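Local coordinates for protein purine nucleoside phosphorylase (Thermus thermophilus, PDB 1ODI) that probably catalyses the reversible phosphorolysis of purine nucleosides such as adenosine, releasing the free base and a pentose 1-phosphate, at residues I199-N204 with R222-V227. Numbering follows the deposited sequence.
Sequences ILAVSN and RRMVEV. With ADN (adenosine), chain H.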
loop_
_atom_site.group_PDB
_atom_site.type_symbol
_atom_site.label_atom_id
_atom_site.label_comp_id
_atom_site.label_asym_id
_atom_site.label_seq_id
_atom_site.Cartn_x
_atom_site.Cartn_y
_atom_site.Cartn_z
ATOM N N ILE A 199 -8.161 -22.372 19.419
ATOM C CA ILE A 199 -9.381 -23.137 19.243
ATOM C C ILE A 199 -10.525 -22.192 19.578
ATOM O O ILE A 199 -10.482 -21.450 20.568
ATOM C CB ILE A 199 -9.403 -24.406 20.136
ATOM C CG1 ILE A 199 -10.686 -25.194 19.870
ATOM C CG2 ILE A 199 -9.254 -24.035 21.601
ATOM C CD1 ILE A 199 -10.730 -26.536 20.573
ATOM N N LEU A 200 -11.546 -22.201 18.735
ATOM C CA LEU A 200 -12.662 -21.293 18.917
ATOM C C LEU A 200 -14.026 -21.946 18.949
ATOM O O LEU A 200 -14.243 -23.019 18.382
ATOM C CB LEU A 200 -12.630 -20.260 17.795
ATOM C CG LEU A 200 -11.248 -19.640 17.621
ATOM C CD1 LEU A 200 -10.930 -19.481 16.156
ATOM C CD2 LEU A 200 -11.198 -18.319 18.346
ATOM N N ALA A 201 -14.947 -21.272 19.620
ATOM C CA ALA A 201 -16.324 -21.723 19.720
ATOM C C ALA A 201 -17.160 -20.632 19.061
ATOM O O ALA A 201 -17.180 -19.494 19.520
ATOM C CB ALA A 201 -16.722 -21.880 21.177
ATOM N N VAL A 202 -17.826 -20.970 17.966
ATOM C CA VAL A 202 -18.656 -19.998 17.274
ATOM C C VAL A 202 -19.740 -19.534 18.237
ATOM O O VAL A 202 -20.492 -20.355 18.774
ATOM C CB VAL A 202 -19.316 -20.622 16.035
ATOM C CG1 VAL A 202 -20.129 -19.575 15.303
ATOM C CG2 VAL A 202 -18.249 -21.218 15.124
ATOM N N SER A 203 -19.817 -18.226 18.469
ATOM C CA SER A 203 -20.821 -17.684 19.385
ATOM C C SER A 203 -21.902 -16.892 18.659
ATOM O O SER A 203 -22.908 -16.496 19.255
ATOM C CB SER A 203 -20.151 -16.800 20.439
ATOM O OG SER A 203 -19.383 -15.787 19.828
ATOM N N ASN A 204 -21.698 -16.677 17.366
ATOM C CA ASN A 204 -22.656 -15.925 16.569
ATOM C C ASN A 204 -22.306 -15.924 15.087
ATOM O O ASN A 204 -21.194 -16.285 14.682
ATOM C CB ASN A 204 -22.693 -14.486 17.060
ATOM C CG ASN A 204 -21.398 -13.742 16.764
ATOM O OD1 ASN A 204 -21.275 -13.067 15.742
ATOM N ND2 ASN A 204 -20.419 -13.880 17.648
ATOM N N ARG A 222 -17.281 -25.356 26.942
ATOM C CA ARG A 222 -16.745 -26.360 27.850
ATOM C C ARG A 222 -15.895 -27.350 27.056
ATOM O O ARG A 222 -14.779 -27.689 27.459
ATOM C CB ARG A 222 -17.870 -27.117 28.566
ATOM C CG ARG A 222 -17.372 -28.186 29.557
ATOM C CD ARG A 222 -18.452 -29.217 29.921
ATOM N NE ARG A 222 -18.841 -30.073 28.790
ATOM C CZ ARG A 222 -18.079 -31.032 28.262
ATOM N NH1 ARG A 222 -16.875 -31.279 28.755
ATOM N NH2 ARG A 222 -18.518 -31.746 27.235
ATOM N N ARG A 223 -16.432 -27.807 25.927
ATOM C CA ARG A 223 -15.728 -28.759 25.072
ATOM C C ARG A 223 -14.414 -28.168 24.594
ATOM O O ARG A 223 -13.366 -28.825 24.623
ATOM C CB ARG A 223 -16.576 -29.116 23.856
ATOM C CG ARG A 223 -17.844 -29.878 24.166
ATOM C CD ARG A 223 -18.327 -30.560 22.910
ATOM N NE ARG A 223 -19.586 -31.264 23.104
ATOM C CZ ARG A 223 -20.193 -31.978 22.161
ATOM N NH1 ARG A 223 -19.651 -32.082 20.952
ATOM N NH2 ARG A 223 -21.345 -32.580 22.423
ATOM N N MET A 224 -14.489 -26.923 24.139
ATOM C CA MET A 224 -13.319 -26.213 23.664
ATOM C C MET A 224 -12.230 -26.195 24.725
ATOM O O MET A 224 -11.082 -26.536 24.450
ATOM C CB MET A 224 -13.693 -24.781 23.300
ATOM C CG MET A 224 -12.497 -23.880 23.113
ATOM S SD MET A 224 -13.001 -22.225 22.710
ATOM C CE MET A 224 -13.412 -21.583 24.333
ATOM N N VAL A 225 -12.598 -25.792 25.937
ATOM C CA VAL A 225 -11.649 -25.715 27.040
ATOM C C VAL A 225 -11.067 -27.087 27.365
ATOM O O VAL A 225 -9.861 -27.225 27.611
ATOM C CB VAL A 225 -12.311 -25.137 28.314
ATOM C CG1 VAL A 225 -11.318 -25.144 29.465
ATOM C CG2 VAL A 225 -12.801 -23.721 28.051
ATOM N N GLU A 226 -11.923 -28.099 27.372
ATOM C CA GLU A 226 -11.470 -29.448 27.661
ATOM C C GLU A 226 -10.453 -29.905 26.615
ATOM O O GLU A 226 -9.454 -30.533 26.945
ATOM C CB GLU A 226 -12.655 -30.415 27.693
ATOM C CG GLU A 226 -12.255 -31.872 27.924
ATOM C CD GLU A 226 -13.451 -32.809 27.973
ATOM O OE1 GLU A 226 -13.254 -34.027 28.176
ATOM O OE2 GLU A 226 -14.592 -32.326 27.809
ATOM N N VAL A 227 -10.702 -29.591 25.351
ATOM C CA VAL A 227 -9.779 -29.989 24.303
ATOM C C VAL A 227 -8.449 -29.272 24.482
ATOM O O VAL A 227 -7.392 -29.886 24.395
ATOM C CB VAL A 227 -10.340 -29.661 22.900
ATOM C CG1 VAL A 227 -9.293 -29.930 21.845
ATOM C CG2 VAL A 227 -11.565 -30.502 22.617
HETATM O "O5'" ADN H . -16.957 -10.142 21.100
HETATM C "C5'" ADN H . -15.830 -9.887 20.282
HETATM C "C4'" ADN H . -14.721 -10.784 20.864
HETATM O "O4'" ADN H . -15.016 -12.232 20.803
HETATM C "C3'" ADN H . -13.417 -10.649 20.098
HETATM O "O3'" ADN H . -12.374 -10.620 21.093
HETATM C "C2'" ADN H . -13.310 -11.885 19.172
HETATM O "O2'" ADN H . -12.082 -12.597 19.289
HETATM C "C1'" ADN H . -14.603 -12.692 19.503
HETATM N N9 ADN H . -15.725 -12.597 18.487
HETATM C C8 ADN H . -16.959 -13.265 18.596
HETATM N N7 ADN H . -17.804 -13.048 17.622
HETATM C C5 ADN H . -17.116 -12.175 16.780
HETATM C C6 ADN H . -17.467 -11.527 15.524
HETATM N N6 ADN H . -18.647 -11.703 14.922
HETATM N N1 ADN H . -16.524 -10.702 14.948
HETATM C C2 ADN H . -15.319 -10.515 15.555
HETATM N N3 ADN H . -14.884 -11.062 16.725
HETATM C C4 ADN H . -15.829 -11.880 17.289
#
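M224, on helix 214-234, meets I199 and A201 on strand 195-205, so the chain's last helix packs on a central strand of the phosphorylase-superfamily alpha/beta fold. The short segments run antiparallel at 178°, with axes 8.3 Å apart at closest approach. Contact is tight at the I199 end: I199 CG2 lies 3.6 Å from M224 CG, the two side chains lying alongside one another and pointing opposite ways. With CG turned opposite the amide N (chi1 166°) and the next bond also extended, M224 reaches the strand, SD lying 3.4 Å from I199 O. A201 CB is looser against the same sulfur, 4.0 Å from M224 SD. I199 also extends, CG1 opposite the amide nitrogen, and its side chain runs across that of V227, with I199 CD1 3.9 Å from V227 CG1. Beyond A201 the two segments no longer touch. The helix's outward side is partly exposed and polar: R222 NH1 forms a salt bridge with E226 OE2 at 2.7 Å, one helical turn on, and Y146 hydroxyl also bonds that oxygen.

The strand's far end serves the adenosine site. N204 reads the base with both amide atoms: OD1 accepts from adenosine N6 at 3.1 Å, while ND2 donates to N7. N204 ND2 also donates to S203 OG, 3.1 Å away and 15° out of the amide plane, which helps fix the amide's rotation. Replacing N204 by alanine removes the amide, and adenosine N6 and N7 and S203 OG would probably each lose a partner. E181 OE1 and M180 N, together with H5 NE2 of the second subunit, also bond adenosine.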